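PDB 3H7A: short chain dehydrogenase from Rhodopseudomonas palustris, which probably catalyses NAD(P)(H)-dependent oxidation or reduction of a substrate not yet identified, as a tetrameric member of the short-chain dehydrogenase/reductase family. Local coordinates for residues 136-142 / 179-185; 163-167 / 235-239. All coordinates share one frame; numbering follows the deposited sequence. Where two conformers were deposited one is given.

Interaction 1: 136-142 / 179-185; sequences KIFFTGA and HVAHLII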
ATOM      1  N   LYS B 136      -4.049 -13.055  22.450  1.00 25.86           N
ATOM      2  CA  LYS B 136      -3.380 -12.109  21.555  0.50 25.32           C
ATOM      3  C   LYS B 136      -2.197 -12.809  20.893  1.00 24.99           C
ATOM      4  O   LYS B 136      -1.425 -13.497  21.552  1.00 23.63           O
ATOM      5  CB  LYS B 136      -2.959 -10.819  22.288  0.50 22.82           C
ATOM      6  CG  LYS B 136      -4.144 -10.010  22.896  0.50 24.17           C
ATOM      7  CD  LYS B 136      -3.896  -8.503  23.006  0.50 26.34           C
ATOM      8  CE  LYS B 136      -5.199  -7.724  23.319  0.50 22.95           C
ATOM      9  NZ  LYS B 136      -5.084  -6.231  23.104  0.50  8.15           N
ATOM     10  N   ILE B 137      -2.084 -12.659  19.573  1.00 24.92           N
ATOM     11  CA  ILE B 137      -1.019 -13.302  18.803  1.00 22.56           C
ATOM     12  C   ILE B 137      -0.306 -12.264  17.973  1.00 24.88           C
ATOM     13  O   ILE B 137      -0.856 -11.764  16.993  1.00 23.69           O
ATOM     14  CB  ILE B 137      -1.547 -14.380  17.830  1.00 18.59           C
ATOM     15  CG1 ILE B 137      -2.459 -15.373  18.554  1.00 22.26           C
ATOM     16  CG2 ILE B 137      -0.367 -15.074  17.150  1.00 21.58           C
ATOM     17  CD1 ILE B 137      -3.169 -16.357  17.658  1.00 23.39           C
ATOM     18  N   PHE B 138       0.923 -11.960  18.369  1.00 19.94           N
ATOM     19  CA  PHE B 138       1.685 -10.864  17.802  1.00 21.65           C
ATOM     20  C   PHE B 138       2.850 -11.417  17.009  1.00 22.98           C
ATOM     21  O   PHE B 138       3.515 -12.357  17.453  1.00 26.35           O
ATOM     22  CB  PHE B 138       2.204  -9.959  18.929  1.00 20.66           C
ATOM     23  CG  PHE B 138       1.121  -9.273  19.721  1.00 23.11           C
ATOM     24  CD1 PHE B 138      -0.165  -9.126  19.212  1.00 16.09           C
ATOM     25  CD2 PHE B 138       1.404  -8.725  20.967  1.00 23.58           C
ATOM     26  CE1 PHE B 138      -1.153  -8.485  19.930  1.00 29.08           C
ATOM     27  CE2 PHE B 138       0.423  -8.064  21.688  1.00 26.75           C
ATOM     28  CZ  PHE B 138      -0.857  -7.946  21.167  1.00 20.69           C
ATOM     29  N   PHE B 139       3.095 -10.828  15.837  1.00 23.24           N
ATOM     30  CA  PHE B 139       4.173 -11.238  14.952  1.00 19.93           C
ATOM     31  C   PHE B 139       5.112 -10.067  14.719  1.00 20.61           C
ATOM     32  O   PHE B 139       4.658  -8.972  14.403  1.00 27.35           O
ATOM     33  CB  PHE B 139       3.592 -11.662  13.607  1.00 18.12           C
ATOM     34  CG  PHE B 139       2.737 -12.898  13.674  1.00 19.30           C
ATOM     35  CD1 PHE B 139       3.326 -14.162  13.664  1.00 23.76           C
ATOM     36  CD2 PHE B 139       1.346 -12.800  13.718  1.00 21.24           C
ATOM     37  CE1 PHE B 139       2.548 -15.331  13.705  1.00 20.93           C
ATOM     38  CE2 PHE B 139       0.554 -13.950  13.753  1.00 18.76           C
ATOM     39  CZ  PHE B 139       1.173 -15.229  13.748  1.00 18.69           C
ATOM     40  N   THR B 140       6.418 -10.289  14.872  1.00 20.61           N
ATOM     41  CA  THR B 140       7.404  -9.244  14.586  1.00 19.91           C
ATOM     42  C   THR B 140       7.760  -9.209  13.109  1.00 18.49           C
ATOM     43  O   THR B 140       8.337 -10.162  12.590  1.00 22.16           O
ATOM     44  CB  THR B 140       8.701  -9.424  15.390  1.00 25.39           C
ATOM     45  OG1 THR B 140       8.400  -9.473  16.791  1.00 27.11           O
ATOM     46  CG2 THR B 140       9.636  -8.263  15.143  1.00 23.80           C
ATOM     47  N   GLY B 141       7.447  -8.089  12.460  1.00 20.83           N
ATOM     48  CA  GLY B 141       7.760  -7.873  11.044  1.00 17.77           C
ATOM     49  C   GLY B 141       8.944  -6.951  10.856  1.00 24.05           C
ATOM     50  O   GLY B 141       9.538  -6.495  11.826  1.00 19.32           O
ATOM     51  N   ALA B 142       9.289  -6.674   9.601  1.00 20.62           N
ATOM     52  CA  ALA B 142      10.444  -5.831   9.276  1.00 19.16           C
ATOM     53  C   ALA B 142      10.029  -5.012   8.076  1.00 20.50           C
ATOM     54  O   ALA B 142       8.944  -5.239   7.541  1.00 22.14           O
ATOM     55  CB  ALA B 142      11.642  -6.716   8.907  1.00 19.16           C
ATOM     56  N   HIS B 179      -6.875 -10.910  19.299  1.00 19.03           N
ATOM     57  CA  HIS B 179      -6.177  -9.784  18.725  1.00 20.73           C
ATOM     58  C   HIS B 179      -4.900 -10.271  18.049  1.00 24.41           C
ATOM     59  O   HIS B 179      -3.851 -10.406  18.694  1.00 21.51           O
ATOM     60  CB  HIS B 179      -5.836  -8.768  19.820  1.00 21.32           C
ATOM     61  CG  HIS B 179      -5.212  -7.497  19.323  1.00 24.39           C
ATOM     62  ND1 HIS B 179      -4.891  -6.456  20.168  1.00 32.93           N
ATOM     63  CD2 HIS B 179      -4.858  -7.091  18.078  1.00 26.67           C
ATOM     64  CE1 HIS B 179      -4.354  -5.472  19.470  1.00 30.13           C
ATOM     65  NE2 HIS B 179      -4.319  -5.832  18.199  1.00 30.82           N
ATOM     66  N   VAL B 180      -4.986 -10.510  16.746  1.00 21.52           N
ATOM     67  CA  VAL B 180      -3.797 -10.821  15.956  1.00 21.49           C
ATOM     68  C   VAL B 180      -3.186  -9.489  15.545  1.00 23.46           C
ATOM     69  O   VAL B 180      -3.906  -8.593  15.107  1.00 24.36           O
ATOM     70  CB  VAL B 180      -4.137 -11.668  14.700  1.00 20.70           C
ATOM     71  CG1 VAL B 180      -2.878 -12.105  13.974  1.00 21.10           C
ATOM     72  CG2 VAL B 180      -4.951 -12.885  15.083  1.00 18.61           C
ATOM     73  N   ALA B 181      -1.873  -9.336  15.716  1.00 20.97           N
ATOM     74  CA  ALA B 181      -1.211  -8.110  15.293  1.00 16.76           C
ATOM     75  C   ALA B 181       0.149  -8.371  14.655  1.00 13.47           C
ATOM     76  O   ALA B 181       0.744  -9.455  14.812  1.00 12.58           O
ATOM     77  CB  ALA B 181      -1.095  -7.087  16.451  1.00 16.34           C
ATOM     78  N   HIS B 182       0.641  -7.361  13.943  1.00 24.05           N
ATOM     79  CA  HIS B 182       1.894  -7.448  13.212  1.00 20.89           C
ATOM     80  C   HIS B 182       2.683  -6.166  13.470  1.00 19.28           C
ATOM     81  O   HIS B 182       2.294  -5.094  13.022  1.00 20.77           O
ATOM     82  CB  HIS B 182       1.577  -7.598  11.721  1.00 24.99           C
ATOM     83  CG  HIS B 182       2.760  -7.924  10.863  1.00 31.96           C
ATOM     84  ND1 HIS B 182       3.049  -7.236   9.701  1.00 30.91           N
ATOM     85  CD2 HIS B 182       3.707  -8.885  10.976  1.00 32.24           C
ATOM     86  CE1 HIS B 182       4.136  -7.745   9.150  1.00 33.71           C
ATOM     87  NE2 HIS B 182       4.555  -8.746   9.902  1.00 25.85           N
ATOM     88  N   LEU B 183       3.781  -6.273  14.212  1.00 22.11           N
ATOM     89  CA  LEU B 183       4.563  -5.101  14.553  1.00 23.33           C
ATOM     90  C   LEU B 183       5.811  -5.037  13.703  1.00 21.30           C
ATOM     91  O   LEU B 183       6.678  -5.904  13.810  1.00 23.15           O
ATOM     92  CB  LEU B 183       4.957  -5.110  16.036  1.00 24.66           C
ATOM     93  CG  LEU B 183       5.783  -3.910  16.511  1.00 30.09           C
ATOM     94  CD1 LEU B 183       4.952  -2.621  16.499  1.00 27.50           C
ATOM     95  CD2 LEU B 183       6.326  -4.189  17.901  1.00 21.26           C
ATOM     96  N   ILE B 184       5.909  -3.979  12.903  1.00 23.59           N
ATOM     97  CA  ILE B 184       6.986  -3.802  11.929  1.00 21.12           C
ATOM     98  C   ILE B 184       8.058  -2.890  12.506  1.00 28.21           C
ATOM     99  O   ILE B 184       7.768  -1.776  12.937  1.00 25.72           O
ATOM    100  CB  ILE B 184       6.444  -3.250  10.592  1.00 28.89           C
ATOM    101  CG1 ILE B 184       5.489  -4.260   9.956  1.00 20.87           C
ATOM    102  CG2 ILE B 184       7.579  -2.965   9.614  1.00 19.24           C
ATOM    103  CD1 ILE B 184       4.648  -3.669   8.901  1.00 33.23           C
ATOM    104  N   ILE B 185       9.295  -3.386  12.546  1.00 25.45           N
ATOM    105  CA  ILE B 185      10.407  -2.610  13.082  1.00 35.61           C
ATOM    106  C   ILE B 185      11.496  -2.364  12.023  1.00 39.87           C
ATOM    107  O   ILE B 185      11.596  -3.112  11.057  1.00 35.21           O
ATOM    108  CB  ILE B 185      10.958  -3.268  14.384  1.00 38.31           C
ATOM    109  CG1 ILE B 185      11.730  -4.547  14.089  1.00 48.21           C
ATOM    110  CG2 ILE B 185       9.814  -3.605  15.342  1.00 28.17           C
ATOM    111  CD1 ILE B 185      12.051  -5.382  15.323  1.00 47.74           C
TER
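Lys136 and His179 open the pairing of two neighbouring parallel strands in the Rossmann-type sheet of a short-chain dehydrogenase, the two strands of a beta-alpha-beta unit whose crossover is helix 153-173. Six backbone hydrogen bonds join residues 136-142 to 179-185 in the alternating parallel pattern, beginning with Ile137 N to His179 O (3.0 Å) and passing through Leu183 N to Phe139 O (2.8 Å). The last, Ile185 N to Gly141 O, is longer at 3.2 Å.

Side chains alternate between two faces. On the face of Lys136, Phe138 and Thr140, the extended lysine passes obliquely across His179, CE near the ring edge, and its NZ donates to His179 ND1 at 3.0 Å, nearly in the imidazole plane. Phe138 CE1 lies over one face of the same imidazole, in a T-shaped pair (planes at 80°). Phe138 CD1 also packs on Ala181 CB at 3.6 Å.

The opposite face, with Ile137, Phe139 and His182, lies under helix 153-173, where Phe139 meets Leu162 and Ala166. Val180 CG1 touches the rim of the Phe139 ring at CE2.

Farther out, Lys136 NZ also bonds to backbone carbonyls near the end of helix 216-228, including that of Tyr227, while His179 NE2 bonds to the carbonyl Thr235 O and Trp234 stacks on the imidazole. His182 ND1 is held by Glu237, and with CG anti to the backbone N (chi1 -170°) the ring leans toward strand 136-142, placing His182 NE2 3.5 Å from Gly141 CA.

Interaction 2: 163-167 / 235-239; sequences RAVAQ and TFEME
In this Rossmann-type fold the crossover helix 153-173 packs over the parallel sheet, and here it meets residues 235-239, which lead into and include part of strand 237-240, at one edge of the sheet within this chain. Arg163 and Glu237 join the two elements by a bidentate, side-on salt bridge. The arginine presents NE and NH2 to the carboxylate, NE to OE2 at 2.7 Å and NH2 to OE1 at 2.9 Å. Both bonds are nearly straight, and each oxygen accepts through its syn lone pair. Guanidinium and carboxylate lie only 3° from coplanar, although the two side chains cross at about a right angle. An extended arginine chain from CG to NE, starting with CG anti to the backbone N (chi1 -175°), carries the guanidinium across to Glu237.

Beside this pair, Phe236 pushes its ring end against the next turn. Its CZ touches Ala166 CB and lies 3.6 Å from Gln167 CG. Phe236 CE1 comes within 3.5 Å of Ala166 O. Gln167 NE2 in turn lies 3.5 Å above the centre of the Arg163 guanidinium, and its OE1 bonds to Gly148 N of a second subunit, whose Phe160 packs on Arg163.

Glu237 OE2 also accepts from His182 ND1, so one carboxylate oxygen serves both an arginine and a histidine. Two in-plane bonds fix the rotation of the carboxylate, and the neighbouring guanidinium would be expected to favour its ionised form.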
ATOM      1  N   ARG B 163       3.497 -11.932   6.953  1.00 17.60           N
ATOM      2  CA  ARG B 163       2.499 -10.862   6.964  1.00 16.96           C
ATOM      3  C   ARG B 163       1.151 -11.377   6.459  1.00 20.85           C
ATOM      4  O   ARG B 163       0.117 -11.131   7.080  1.00 21.74           O
ATOM      5  CB  ARG B 163       2.983  -9.684   6.109  1.00 18.64           C
ATOM      6  CG  ARG B 163       2.070  -8.484   6.160  1.00 22.46           C
ATOM      7  CD  ARG B 163       2.686  -7.338   5.389  1.00 19.97           C
ATOM      8  NE  ARG B 163       1.875  -6.139   5.575  1.00 20.87           N
ATOM      9  CZ  ARG B 163       1.191  -5.542   4.609  1.00 29.47           C
ATOM     10  NH1 ARG B 163       1.218  -6.025   3.372  1.00 23.01           N
ATOM     11  NH2 ARG B 163       0.488  -4.452   4.886  1.00 27.20           N
ATOM     12  N   ALA B 164       1.159 -12.121   5.354  1.00  9.83           N
ATOM     13  CA  ALA B 164      -0.099 -12.738   4.876  1.00 13.25           C
ATOM     14  C   ALA B 164      -0.755 -13.669   5.886  1.00 16.97           C
ATOM     15  O   ALA B 164      -1.997 -13.706   5.991  1.00 20.62           O
ATOM     16  CB  ALA B 164       0.149 -13.487   3.632  1.00 15.29           C
ATOM     17  N   VAL B 165       0.062 -14.447   6.591  1.00 19.27           N
ATOM     18  CA  VAL B 165      -0.448 -15.405   7.571  1.00 21.90           C
ATOM     19  C   VAL B 165      -1.159 -14.605   8.656  1.00 21.08           C
ATOM     20  O   VAL B 165      -2.308 -14.900   8.995  1.00 19.63           O
ATOM     21  CB  VAL B 165       0.688 -16.323   8.135  1.00 25.25           C
ATOM     22  CG1 VAL B 165       0.267 -17.033   9.420  1.00 16.48           C
ATOM     23  CG2 VAL B 165       1.122 -17.352   7.099  1.00 18.05           C
ATOM     24  N   ALA B 166      -0.483 -13.563   9.146  1.00 15.04           N
ATOM     25  CA  ALA B 166      -1.047 -12.632  10.128  1.00 20.07           C
ATOM     26  C   ALA B 166      -2.357 -11.997   9.652  1.00 23.28           C
ATOM     27  O   ALA B 166      -3.336 -12.035  10.383  1.00 19.44           O
ATOM     28  CB  ALA B 166      -0.024 -11.564  10.518  1.00 18.28           C
ATOM     29  N   GLN B 167      -2.389 -11.473   8.418  1.00 20.76           N
ATOM     30  CA  GLN B 167      -3.599 -10.859   7.856  1.00 20.40           C
ATOM     31  C   GLN B 167      -4.758 -11.835   7.823  1.00 23.35           C
ATOM     32  O   GLN B 167      -5.851 -11.510   8.289  1.00 26.86           O
ATOM     33  CB  GLN B 167      -3.355 -10.328   6.443  1.00 18.18           C
ATOM     34  CG  GLN B 167      -2.478  -9.101   6.369  1.00 23.08           C
ATOM     35  CD  GLN B 167      -2.566  -8.436   5.016  1.00 17.58           C
ATOM     36  OE1 GLN B 167      -3.282  -8.915   4.126  1.00 27.97           O
ATOM     37  NE2 GLN B 167      -1.839  -7.343   4.843  1.00 27.05           N
ATOM     38  N   THR B 235      -5.587  -2.409  16.740  1.00 26.67           N
ATOM     39  CA  THR B 235      -4.756  -2.165  15.572  1.00 23.43           C
ATOM     40  C   THR B 235      -4.251  -3.523  15.069  1.00 28.62           C
ATOM     41  O   THR B 235      -3.785  -4.336  15.867  1.00 29.58           O
ATOM     42  CB  THR B 235      -3.556  -1.275  15.967  1.00 26.81           C
ATOM     43  OG1 THR B 235      -4.043  -0.042  16.505  1.00 36.74           O
ATOM     44  CG2 THR B 235      -2.675  -0.971  14.795  1.00 23.12           C
ATOM     45  N   PHE B 236      -4.342  -3.785  13.763  1.00 24.21           N
ATOM     46  CA  PHE B 236      -3.710  -4.982  13.222  1.00 25.29           C
ATOM     47  C   PHE B 236      -2.219  -4.776  13.011  1.00 26.28           C
ATOM     48  O   PHE B 236      -1.423  -5.554  13.497  1.00 30.13           O
ATOM     49  CB  PHE B 236      -4.366  -5.488  11.931  1.00 22.53           C
ATOM     50  CG  PHE B 236      -3.506  -6.474  11.172  1.00 25.49           C
ATOM     51  CD1 PHE B 236      -3.325  -7.772  11.645  1.00 23.83           C
ATOM     52  CD2 PHE B 236      -2.855  -6.091   9.991  1.00 19.10           C
ATOM     53  CE1 PHE B 236      -2.499  -8.689  10.964  1.00 19.16           C
ATOM     54  CE2 PHE B 236      -2.020  -6.986   9.312  1.00 12.61           C
ATOM     55  CZ  PHE B 236      -1.844  -8.293   9.799  1.00 20.82           C
ATOM     56  N   GLU B 237      -1.845  -3.729  12.282  1.00 24.78           N
ATOM     57  CA  GLU B 237      -0.451  -3.516  11.919  1.00 18.35           C
ATOM     58  C   GLU B 237       0.024  -2.157  12.373  1.00 21.84           C
ATOM     59  O   GLU B 237      -0.692  -1.173  12.245  1.00 21.89           O
ATOM     60  CB  GLU B 237      -0.290  -3.607  10.408  1.00 20.30           C
ATOM     61  CG  GLU B 237       1.110  -3.874   9.925  1.00 21.13           C
ATOM     62  CD  GLU B 237       1.113  -4.312   8.476  1.00 29.91           C
ATOM     63  OE1 GLU B 237       0.489  -3.626   7.644  1.00 31.41           O
ATOM     64  OE2 GLU B 237       1.725  -5.351   8.168  1.00 24.77           O
ATOM     65  N   MET B 238       1.248  -2.107  12.878  1.00 22.86           N
ATOM     66  CA  MET B 238       1.811  -0.880  13.419  1.00 30.27           C
ATOM     67  C   MET B 238       3.293  -0.887  13.080  1.00 30.99           C
ATOM     68  O   MET B 238       3.939  -1.932  13.170  1.00 31.14           O
ATOM     69  CB  MET B 238       1.612  -0.867  14.936  1.00 32.95           C
ATOM     70  CG  MET B 238       1.556   0.506  15.525  1.00 41.06           C
ATOM     71  SD  MET B 238       1.093   0.569  17.253  1.00 32.01           S
ATOM     72  CE  MET B 238       2.547  -0.078  18.064  1.00 27.46           C
ATOM     73  N   GLU B 239       3.835   0.259  12.675  1.00 30.46           N
ATOM     74  CA  GLU B 239       5.266   0.359  12.384  1.00 31.84           C
ATOM     75  C   GLU B 239       5.951   1.347  13.316  1.00 28.08           C
ATOM     76  O   GLU B 239       5.445   2.445  13.525  1.00 36.62           O
ATOM     77  CB  GLU B 239       5.524   0.746  10.918  1.00 29.47           C
ATOM     78  CG  GLU B 239       7.007   0.690  10.552  1.00 41.61           C
ATOM     79  CD  GLU B 239       7.323   1.000   9.090  1.00 43.09           C
ATOM     80  OE1 GLU B 239       6.392   1.145   8.263  1.00 43.97           O
ATOM     81  OE2 GLU B 239       8.535   1.088   8.778  1.00 52.91           O
TER

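Both interactions lie in one region of the fold, formed by strand 135-142, helix 153-173, strand 178-185 and the edge strand 237-240, and their centres lie about 6 Å apart. Interaction 1 is buried and joins adjacent strands chiefly through regular backbone hydrogen bonding; interaction 2 sits nearer the surface, joins helix to strand through a side-chain salt bridge and the Phe236 ring lying against the helix, and borders two other subunits. They meet at His182, whose backbone N bonds to Phe236 O and whose ND1 bonds to Glu237 OE2. The principle illustrated is that main-chain hydrogen bonds carry most of the strand-strand contact, whereas side-chain chemistry carries the helix-strand one.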